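Local coordinates for protein (R)-specific secondary-alkylsulfatase (Pseudomonas sp., PDB 4AXH) that hydrolyses (R)-secondary-alkyl sulfates with inversion of configuration, using two zinc ions, to give (S)-alcohols and sulfate, at residues W106-A109 with Q110-N113; Y477-A480 with V481-G484; A499-A502 with D503-Q507; A515-R518 with N519-T523. All blocks are in the same frame, centred on the assembly; numbering follows the deposited sequence.

Contact 1: residues W106-A109 with Q110-N113. Unlike the reference sequence in segment 106-109: Arg107 (reference His).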
loop_
_atom_site.group_PDB
_atom_site.type_symbol
_atom_site.label_atom_id
_atom_site.label_comp_id
_atom_site.label_asym_id
_atom_site.label_seq_id
_atom_site.Cartn_x
_atom_site.Cartn_y
_atom_site.Cartn_z
ATOM N N TRP A 106 0.403 8.897 -30.251
ATOM C CA TRP A 106 0.777 8.522 -31.606
ATOM C C TRP A 106 2.299 8.650 -31.813
ATOM O O TRP A 106 2.876 7.871 -32.553
ATOM C CB TRP A 106 0.026 9.434 -32.586
ATOM C CG TRP A 106 0.190 9.084 -34.029
ATOM C CD1 TRP A 106 1.190 9.482 -34.851
ATOM C CD2 TRP A 106 -0.727 8.331 -34.843
ATOM N NE1 TRP A 106 0.983 8.994 -36.117
ATOM C CE2 TRP A 106 -0.196 8.296 -36.145
ATOM C CE3 TRP A 106 -1.964 7.693 -34.598
ATOM C CZ2 TRP A 106 -0.849 7.651 -37.206
ATOM C CZ3 TRP A 106 -2.596 7.029 -35.648
ATOM C CH2 TRP A 106 -2.041 7.023 -36.933
ATOM N N ARG A 107 2.929 9.661 -31.206
ATOM C CA ARG A 107 4.353 9.943 -31.282
ATOM C C ARG A 107 5.087 8.750 -30.656
ATOM O O ARG A 107 6.034 8.239 -31.256
ATOM C CB ARG A 107 4.654 11.227 -30.464
ATOM C CG ARG A 107 5.783 12.059 -30.996
ATOM C CD ARG A 107 7.050 11.756 -30.299
ATOM N NE ARG A 107 8.149 12.316 -31.083
ATOM C CZ ARG A 107 9.397 12.463 -30.632
ATOM N NH1 ARG A 107 9.705 12.113 -29.387
ATOM N NH2 ARG A 107 10.338 12.978 -31.413
ATOM N N GLN A 108 4.635 8.305 -29.444
ATOM C CA GLN A 108 5.216 7.185 -28.703
ATOM C C GLN A 108 4.954 5.889 -29.447
ATOM O O GLN A 108 5.857 5.050 -29.533
ATOM C CB GLN A 108 4.646 7.117 -27.286
ATOM C CG GLN A 108 5.492 6.308 -26.307
ATOM C CD GLN A 108 6.757 6.940 -25.845
ATOM O OE1 GLN A 108 7.180 8.014 -26.275
ATOM N NE2 GLN A 108 7.376 6.301 -24.913
ATOM N N ALA A 109 3.746 5.751 -30.023
ATOM C CA ALA A 109 3.331 4.606 -30.827
ATOM C C ALA A 109 4.292 4.418 -31.987
ATOM O O ALA A 109 4.775 3.313 -32.190
ATOM C CB ALA A 109 1.904 4.807 -31.340
ATOM N N GLN A 110 4.639 5.518 -32.680
ATOM C CA GLN A 110 5.556 5.554 -33.825
ATOM C C GLN A 110 6.948 5.164 -33.456
ATOM O O GLN A 110 7.606 4.497 -34.248
ATOM C CB GLN A 110 5.586 6.933 -34.497
ATOM C CG GLN A 110 4.329 7.274 -35.285
ATOM C CD GLN A 110 4.517 8.586 -35.983
ATOM O OE1 GLN A 110 4.514 9.649 -35.363
ATOM N NE2 GLN A 110 4.759 8.526 -37.275
ATOM N N LEU A 111 7.412 5.597 -32.277
ATOM C CA LEU A 111 8.744 5.283 -31.789
ATOM C C LEU A 111 8.846 3.791 -31.497
ATOM O O LEU A 111 9.796 3.138 -31.914
ATOM C CB LEU A 111 9.058 6.125 -30.539
ATOM C CG LEU A 111 9.476 7.597 -30.768
ATOM C CD1 LEU A 111 9.242 8.440 -29.532
ATOM C CD2 LEU A 111 10.903 7.701 -31.150
ATOM N N ASN A 112 7.821 3.241 -30.851
ATOM C CA ASN A 112 7.719 1.833 -30.456
ATOM C C ASN A 112 7.602 0.872 -31.643
ATOM O O ASN A 112 7.634 -0.348 -31.451
ATOM C CB ASN A 112 6.574 1.644 -29.428
ATOM C CG ASN A 112 6.915 2.127 -28.040
ATOM O OD1 ASN A 112 8.070 2.087 -27.622
ATOM N ND2 ASN A 112 5.917 2.574 -27.279
ATOM N N ASN A 113 7.480 1.428 -32.859
ATOM C CA ASN A 113 7.410 0.706 -34.126
ATOM C C ASN A 113 8.806 0.456 -34.664
ATOM O O ASN A 113 8.982 -0.435 -35.504
ATOM C CB ASN A 113 6.605 1.476 -35.157
ATOM C CG ASN A 113 5.128 1.421 -34.995
ATOM O OD1 ASN A 113 4.469 2.437 -34.845
ATOM N ND2 ASN A 113 4.558 0.278 -35.189
#

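Contact 2: residues Y477-A480 with V481-G484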
loop_
_atom_site.group_PDB
_atom_site.type_symbol
_atom_site.label_atom_id
_atom_site.label_comp_id
_atom_site.label_asym_id
_atom_site.label_seq_id
_atom_site.Cartn_x
_atom_site.Cartn_y
_atom_site.Cartn_z
ATOM N N TYR A 477 -17.505 13.911 -21.564
ATOM C CA TYR A 477 -17.495 12.435 -21.583
ATOM C C TYR A 477 -17.146 11.836 -20.230
ATOM O O TYR A 477 -17.560 10.724 -19.932
ATOM C CB TYR A 477 -16.557 11.897 -22.668
ATOM C CG TYR A 477 -16.841 12.452 -24.042
ATOM C CD1 TYR A 477 -18.018 12.136 -24.712
ATOM C CD2 TYR A 477 -15.965 13.343 -24.647
ATOM C CE1 TYR A 477 -18.306 12.679 -25.959
ATOM C CE2 TYR A 477 -16.230 13.875 -25.907
ATOM C CZ TYR A 477 -17.402 13.534 -26.565
ATOM O OH TYR A 477 -17.679 14.026 -27.816
ATOM N N ARG A 478 -16.416 12.585 -19.411
ATOM C CA ARG A 478 -16.016 12.196 -18.075
ATOM C C ARG A 478 -17.247 12.087 -17.184
ATOM O O ARG A 478 -17.402 11.092 -16.467
ATOM C CB ARG A 478 -15.002 13.216 -17.527
ATOM C CG ARG A 478 -13.954 12.565 -16.660
ATOM C CD ARG A 478 -13.028 13.595 -16.117
ATOM N NE ARG A 478 -12.726 13.338 -14.710
ATOM C CZ ARG A 478 -11.916 14.101 -13.997
ATOM N NH1 ARG A 478 -11.329 15.153 -14.553
ATOM N NH2 ARG A 478 -11.675 13.814 -12.722
ATOM N N TRP A 479 -18.144 13.093 -17.255
ATOM C CA TRP A 479 -19.372 13.073 -16.470
ATOM C C TRP A 479 -20.349 12.063 -17.055
ATOM O O TRP A 479 -20.962 11.311 -16.300
ATOM C CB TRP A 479 -19.974 14.470 -16.308
ATOM C CG TRP A 479 -21.264 14.493 -15.537
ATOM C CD1 TRP A 479 -22.498 14.831 -16.017
ATOM C CD2 TRP A 479 -21.460 14.098 -14.167
ATOM N NE1 TRP A 479 -23.448 14.680 -15.027
ATOM C CE2 TRP A 479 -22.836 14.253 -13.879
ATOM C CE3 TRP A 479 -20.600 13.667 -13.145
ATOM C CZ2 TRP A 479 -23.370 13.995 -12.619
ATOM C CZ3 TRP A 479 -21.136 13.384 -11.902
ATOM C CH2 TRP A 479 -22.507 13.543 -11.649
ATOM N N ALA A 480 -20.426 11.984 -18.392
ATOM C CA ALA A 480 -21.249 11.002 -19.082
ATOM C C ALA A 480 -20.989 9.566 -18.563
ATOM O O ALA A 480 -21.954 8.898 -18.202
ATOM C CB ALA A 480 -21.000 11.068 -20.574
ATOM N N VAL A 481 -19.704 9.124 -18.450
ATOM C CA VAL A 481 -19.343 7.786 -17.950
ATOM C C VAL A 481 -19.737 7.535 -16.503
ATOM O O VAL A 481 -20.016 6.392 -16.153
ATOM C CB VAL A 481 -17.902 7.297 -18.251
ATOM C CG1 VAL A 481 -17.615 7.290 -19.743
ATOM C CG2 VAL A 481 -16.862 8.104 -17.501
ATOM N N GLN A 482 -19.766 8.584 -15.670
ATOM C CA GLN A 482 -20.180 8.465 -14.271
ATOM C C GLN A 482 -21.681 8.146 -14.180
ATOM O O GLN A 482 -22.058 7.301 -13.376
ATOM C CB GLN A 482 -19.823 9.725 -13.479
ATOM C CG GLN A 482 -18.364 9.771 -13.053
ATOM C CD GLN A 482 -18.126 9.009 -11.777
ATOM O OE1 GLN A 482 -18.767 9.254 -10.750
ATOM N NE2 GLN A 482 -17.183 8.081 -11.808
ATOM N N LEU A 483 -22.530 8.789 -15.037
ATOM C CA LEU A 483 -23.978 8.535 -15.106
ATOM C C LEU A 483 -24.233 7.136 -15.662
ATOM O O LEU A 483 -24.958 6.353 -15.038
ATOM C CB LEU A 483 -24.719 9.576 -15.976
ATOM C CG LEU A 483 -24.706 11.067 -15.562
ATOM C CD1 LEU A 483 -25.866 11.799 -16.142
ATOM C CD2 LEU A 483 -24.817 11.253 -14.059
ATOM N N GLY A 484 -23.603 6.837 -16.802
ATOM C CA GLY A 484 -23.673 5.550 -17.489
ATOM C C GLY A 484 -23.320 4.361 -16.623
ATOM O O GLY A 484 -23.938 3.311 -16.761
#

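Contact 3: residues A499-A502 with D503-Q507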
loop_
_atom_site.group_PDB
_atom_site.type_symbol
_atom_site.label_atom_id
_atom_site.label_comp_id
_atom_site.label_asym_id
_atom_site.label_seq_id
_atom_site.Cartn_x
_atom_site.Cartn_y
_atom_site.Cartn_z
ATOM N N ALA A 499 -24.581 1.377 -24.753
ATOM C CA ALA A 499 -24.071 1.924 -26.014
ATOM C C ALA A 499 -23.553 3.338 -25.832
ATOM O O ALA A 499 -22.523 3.684 -26.408
ATOM C CB ALA A 499 -25.155 1.896 -27.084
ATOM N N LEU A 500 -24.256 4.139 -25.004
ATOM C CA LEU A 500 -23.917 5.519 -24.703
ATOM C C LEU A 500 -22.677 5.571 -23.866
ATOM O O LEU A 500 -21.735 6.248 -24.274
ATOM C CB LEU A 500 -25.091 6.240 -24.022
ATOM C CG LEU A 500 -25.999 7.169 -24.897
ATOM C CD1 LEU A 500 -25.877 6.910 -26.399
ATOM C CD2 LEU A 500 -27.442 7.089 -24.459
ATOM N N GLN A 501 -22.624 4.802 -22.745
ATOM C CA GLN A 501 -21.426 4.763 -21.899
ATOM C C GLN A 501 -20.202 4.273 -22.677
ATOM O O GLN A 501 -19.108 4.792 -22.462
ATOM C CB GLN A 501 -21.630 3.962 -20.622
ATOM C CG GLN A 501 -20.768 4.504 -19.476
ATOM C CD GLN A 501 -20.310 3.460 -18.468
ATOM O OE1 GLN A 501 -20.784 2.219 -18.573
ATOM N NE2 GLN A 501 -19.511 3.751 -17.572
ATOM N N ALA A 502 -20.395 3.336 -23.622
ATOM C CA ALA A 502 -19.317 2.821 -24.467
ATOM C C ALA A 502 -18.836 3.905 -25.413
ATOM O O ALA A 502 -17.625 4.035 -25.607
ATOM C CB ALA A 502 -19.781 1.608 -25.244
ATOM N N ASP A 503 -19.768 4.724 -25.944
ATOM C CA ASP A 503 -19.485 5.833 -26.869
ATOM C C ASP A 503 -18.654 6.931 -26.205
ATOM O O ASP A 503 -17.702 7.428 -26.810
ATOM C CB ASP A 503 -20.795 6.422 -27.457
ATOM C CG ASP A 503 -21.425 5.661 -28.636
ATOM O OD1 ASP A 503 -21.065 4.476 -28.853
ATOM O OD2 ASP A 503 -22.270 6.259 -29.351
ATOM N N ALA A 504 -19.012 7.292 -24.956
ATOM C CA ALA A 504 -18.348 8.302 -24.138
ATOM C C ALA A 504 -16.951 7.846 -23.709
ATOM O O ALA A 504 -16.038 8.669 -23.776
ATOM C CB ALA A 504 -19.191 8.642 -22.928
ATOM N N MET A 505 -16.785 6.543 -23.298
ATOM C CA MET A 505 -15.504 5.891 -22.924
ATOM C C MET A 505 -14.558 5.909 -24.103
ATOM O O MET A 505 -13.391 6.234 -23.943
ATOM C CB MET A 505 -15.715 4.421 -22.552
ATOM C CG MET A 505 -15.997 4.196 -21.103
ATOM S SD MET A 505 -15.213 2.669 -20.553
ATOM C CE MET A 505 -16.082 2.442 -19.001
ATOM N N GLU A 506 -15.072 5.536 -25.291
ATOM C CA GLU A 506 -14.374 5.489 -26.568
ATOM C C GLU A 506 -13.757 6.842 -26.908
ATOM O O GLU A 506 -12.607 6.880 -27.362
ATOM C CB GLU A 506 -15.372 5.060 -27.644
ATOM C CG GLU A 506 -14.811 4.920 -29.044
ATOM C CD GLU A 506 -15.806 4.263 -29.969
ATOM O OE1 GLU A 506 -16.758 4.948 -30.415
ATOM O OE2 GLU A 506 -15.692 3.030 -30.151
ATOM N N GLN A 507 -14.514 7.950 -26.687
ATOM C CA GLN A 507 -14.089 9.336 -26.916
ATOM C C GLN A 507 -12.983 9.687 -25.936
ATOM O O GLN A 507 -12.024 10.335 -26.344
ATOM C CB GLN A 507 -15.267 10.331 -26.798
ATOM C CG GLN A 507 -16.325 10.270 -27.930
ATOM C CD GLN A 507 -15.794 10.469 -29.329
ATOM O OE1 GLN A 507 -15.170 11.487 -29.651
ATOM N NE2 GLN A 507 -16.097 9.518 -30.219
#

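Contact 4: residues A515-R518 with N519-T523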
loop_
_atom_site.group_PDB
_atom_site.type_symbol
_atom_site.label_atom_id
_atom_site.label_comp_id
_atom_site.label_asym_id
_atom_site.label_seq_id
_atom_site.Cartn_x
_atom_site.Cartn_y
_atom_site.Cartn_z
ATOM N N ALA A 515 -1.357 5.270 -22.827
ATOM C CA ALA A 515 -1.561 4.059 -23.610
ATOM C C ALA A 515 -2.352 3.020 -22.858
ATOM O O ALA A 515 -3.185 2.356 -23.460
ATOM C CB ALA A 515 -0.238 3.487 -24.039
ATOM N N LEU A 516 -2.118 2.886 -21.547
ATOM C CA LEU A 516 -2.817 1.930 -20.693
ATOM C C LEU A 516 -4.254 2.402 -20.518
ATOM O O LEU A 516 -5.167 1.598 -20.621
ATOM C CB LEU A 516 -2.071 1.791 -19.349
ATOM C CG LEU A 516 -0.932 0.731 -19.271
ATOM C CD1 LEU A 516 -0.136 0.600 -20.544
ATOM C CD2 LEU A 516 0.012 0.998 -18.148
ATOM N N TRP A 517 -4.476 3.723 -20.358
ATOM C CA TRP A 517 -5.825 4.290 -20.231
ATOM C C TRP A 517 -6.571 4.074 -21.527
ATOM O O TRP A 517 -7.752 3.759 -21.490
ATOM C CB TRP A 517 -5.764 5.773 -19.876
ATOM C CG TRP A 517 -5.448 6.073 -18.424
ATOM C CD1 TRP A 517 -4.523 5.450 -17.631
ATOM C CD2 TRP A 517 -5.963 7.180 -17.647
ATOM N NE1 TRP A 517 -4.511 6.025 -16.377
ATOM C CE2 TRP A 517 -5.370 7.102 -16.366
ATOM C CE3 TRP A 517 -6.919 8.186 -17.893
ATOM C CZ2 TRP A 517 -5.728 7.970 -15.323
ATOM C CZ3 TRP A 517 -7.243 9.054 -16.878
ATOM C CH2 TRP A 517 -6.659 8.939 -15.605
ATOM N N ARG A 518 -5.879 4.192 -22.672
ATOM C CA ARG A 518 -6.485 3.952 -23.984
ATOM C C ARG A 518 -6.887 2.478 -24.139
ATOM O O ARG A 518 -7.996 2.212 -24.610
ATOM C CB ARG A 518 -5.614 4.441 -25.163
ATOM C CG ARG A 518 -6.389 4.365 -26.471
ATOM C CD ARG A 518 -5.530 4.464 -27.707
ATOM N NE ARG A 518 -6.310 4.260 -28.930
ATOM C CZ ARG A 518 -6.869 5.244 -29.631
ATOM N NH1 ARG A 518 -6.800 6.500 -29.204
ATOM N NH2 ARG A 518 -7.518 4.978 -30.756
ATOM N N ASN A 519 -6.010 1.530 -23.727
ATOM C CA ASN A 519 -6.307 0.096 -23.762
ATOM C C ASN A 519 -7.506 -0.232 -22.850
ATOM O O ASN A 519 -8.354 -1.026 -23.237
ATOM C CB ASN A 519 -5.096 -0.719 -23.348
ATOM C CG ASN A 519 -3.927 -0.735 -24.317
ATOM O OD1 ASN A 519 -4.086 -0.627 -25.533
ATOM N ND2 ASN A 519 -2.712 -0.954 -23.805
ATOM N N MET A 520 -7.594 0.398 -21.670
ATOM C CA MET A 520 -8.674 0.175 -20.690
ATOM C C MET A 520 -10.035 0.667 -21.190
ATOM O O MET A 520 -10.962 -0.135 -21.282
ATOM C CB MET A 520 -8.352 0.757 -19.305
ATOM C CG MET A 520 -7.131 0.153 -18.636
ATOM S SD MET A 520 -6.853 0.830 -16.953
ATOM C CE MET A 520 -5.615 1.937 -17.270
ATOM N N TYR A 521 -10.163 1.968 -21.526
ATOM C CA TYR A 521 -11.409 2.554 -22.028
ATOM C C TYR A 521 -11.887 1.777 -23.222
ATOM O O TYR A 521 -13.063 1.409 -23.252
ATOM C CB TYR A 521 -11.246 4.031 -22.390
ATOM C CG TYR A 521 -11.005 4.963 -21.219
ATOM C CD1 TYR A 521 -11.838 4.945 -20.105
ATOM C CD2 TYR A 521 -10.052 5.975 -21.295
ATOM C CE1 TYR A 521 -11.653 5.844 -19.047
ATOM C CE2 TYR A 521 -9.869 6.885 -20.253
ATOM C CZ TYR A 521 -10.669 6.817 -19.128
ATOM O OH TYR A 521 -10.476 7.715 -18.097
ATOM N N MET A 522 -10.975 1.457 -24.163
ATOM C CA MET A 522 -11.277 0.653 -25.356
ATOM C C MET A 522 -11.810 -0.774 -25.027
ATOM O O MET A 522 -12.787 -1.214 -25.641
ATOM C CB MET A 522 -10.070 0.607 -26.308
ATOM C CG MET A 522 -10.210 1.462 -27.592
ATOM S SD MET A 522 -10.970 3.117 -27.437
ATOM C CE MET A 522 -10.162 3.954 -28.745
ATOM N N THR A 523 -11.196 -1.471 -24.034
ATOM C CA THR A 523 -11.630 -2.795 -23.601
ATOM C C THR A 523 -12.991 -2.647 -22.968
ATOM O O THR A 523 -13.857 -3.485 -23.194
ATOM C CB THR A 523 -10.584 -3.468 -22.700
ATOM O OG1 THR A 523 -9.315 -3.501 -23.387
ATOM C CG2 THR A 523 -10.992 -4.895 -22.306
#

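Contact 1: residues W106-A109 with Q110-N113
Gln110 N donates to Trp106 O over 2.9 Å and Asn112 N to Gln108 O over 3.0 Å, i to i+4 bonds in the C-terminal part of helix 103-111; Leu111 N to Arg107 O lies between them. The amides of Asn112 and Gln108 find their partners outside the turn: Asn112 gives its ND2 to Gly248 O and Asp246 OD2, and Gln108 NE2 goes to Pro314 O. Separately, Lys251 NZ bonds to the backbone at Ala109 O. Packing follows the i to i+3 and i to i+4 spacings. Gln110 runs out extended beyond CG (chi2 -175°) and, in the conformer of Trp106 modelled here, brings OE1 to the edge of the indole, near the ring plane, 3.4 Å from Trp106 CD1. Arg107, where the reference sequence has His, bends at chi2, and Leu111 CD1 meets its guanidinium at NH1, 3.7 Å away. The same CD1 methyl lies 3.9 Å from Gln108 OE1. Arg107 also makes a cation-pi contact with Trp411. Helix 58-64 packs against this turn, with Phe60 touching Arg107, Gln110 and Leu111, and the chain continues from here into strand 116-119 of the eight-stranded mixed sheet.

Contact 2: residues Y477-A480 with V481-G484
Leu483 packs on the indole of Trp479 one turn earlier in helix 477-490, and this is the main side-chain contact here. Its CG sits over the face of the five-membered ring, a CH-pi contact with CG 4.2 Å from the ring centroid, while CD2 reaches toward the rim and closes to 3.4 Å from Trp479 CZ2. The indole comes over Leu483 because Trp479 CG is anti to the backbone N (chi1 178°), which turns the ring toward the following turn. Gln482 CB comes in obliquely, 4.0 Å from Trp479 CE3, the two side chains crossing at about a right angle. Among the aliphatic contacts with backbone, Val481 CG2 rests 3.2 Å from Arg478 O.

The helix belongs to the alkyl sulfatase dimerisation region, and the side of it carrying Arg478, Trp479 and Gln482 faces the second subunit. There Tyr454 of the second subunit packs edge-to-face with Trp479 and hydrogen-bonds to Gln482 OE1, and Phe445 of that subunit makes a cation-pi contact with Arg478.

The backbone bonds are those of a regular helix. Val481 N reaches Tyr477 O, Gly484 N reaches Ala480 O over 3.0 Å with an almost straight N-H (175°), and Trp479 O takes Leu483 N at 3.2 Å as well as a weak bond from Gln482 N. At the start of the helix Asp476 OD1 accepts from Trp479 N. The phenol of Tyr477 leads away from the next turn to Ser38, hydrogen-bonding through OH to its OG.

Contact 3: residues A499-A502 with D503-Q507
Asp503 N, Ala504 N, Met505 N and Glu506 N donate to the carbonyls of Ala499, Leu500, Gln501 and Ala502, each over 3.0 Å between N and O, as one unbroken alpha-helical run within helix 495-511. Side chains meet sparingly across it. Met505 sends its CE methyl obliquely across Gln501, 3.9 Å from NE2, after its chain bends at chi2; its CB and CG rest against the Gln501 carbonyl, CG 3.4 Å from O. Gln501 NE2 itself makes a weak hydrogen bond to Val481 O. Asp503 folds back along the helix with CG beside its own backbone N (chi1 -81°), which sets its carboxylate next to the Ala499 carbonyl. Ala502 turns its methyl to helix 515-529, touching Ala525 and Leu528, whereas Met505 packs on Pro439 of the second subunit. The charge of Asp503 is met outside the turn, where OD1 forms salt bridges with Arg529 NH2 and Lys35 NZ. Arg529 also takes Glu506 OE2 through NH1, and the two positive groups probably offset the negative charge gathered on this side of the helix and favour ionised carboxylates.

Contact 4: residues A515-R518 with N519-T523
Met522 lays its CE methyl over one face of the Arg518 guanidinium, 3.5 Å from NH2 and offset toward the rim, and this side of helix 515-529 is closely filled. Arg518 gets there extended, with CG anti to the backbone N (chi1 -171°), and its nitrogens are held beyond the contact: NE by Ala243 O, NH1 by Thr100 O. Asn519 is gripped likewise, ND2 by Gln232 O and Ser247 OG, OD1 by Gln244 NE2. Thr523 doubles the backbone bond to Asn519 O, its OG1 donating over 2.7 Å while Thr523 N comes from the opposite face of the carbonyl plane.

The more open side is that of Trp517, the one partly exposed residue here. Tyr521 runs alongside it, pointing the same way, with OH 3.6 Å from Trp517 CE3, and Met520, bent at chi3, brings CE to 3.7 Å from Trp517 CD1. Both end atoms come to the ring obliquely. Underneath, Tyr521 N bonds to Trp517 O over 3.0 Å, nearly straight at 172°.

Leu516 touches Tyr417 and Gln232, so the start of the helix borders the sulfate-binding residues. Helix 495-511 packs on the flank of Tyr521 and Met522, helix 222-233 touches Leu516 and Met520, helix 420-431 meets Trp517, and the second subunit still reaches the more open side, at Trp517, Met520 and Tyr521.

How the contacts relate
Contacts 1 to 4 follow one another along the chain. Contact 1 stands apart on helix 103-111, its centre about 16 Å from that of contact 4 and 30 Å from that of contact 2. The other three occupy successive helices, 477-490, 495-511 and 515-529, of the alkyl sulfatase dimerisation region. Contacts 2 and 3 have centres about 9 Å apart and touch, as do contacts 3 and 4 at about 12 Å, whereas contacts 2 and 4 do not touch. The three helices all line the dimer interface, and the last also reaches sulfate-binding residues. In contact 1 the side chain of Asn112 is about 7 Å from that of zinc-binding His355.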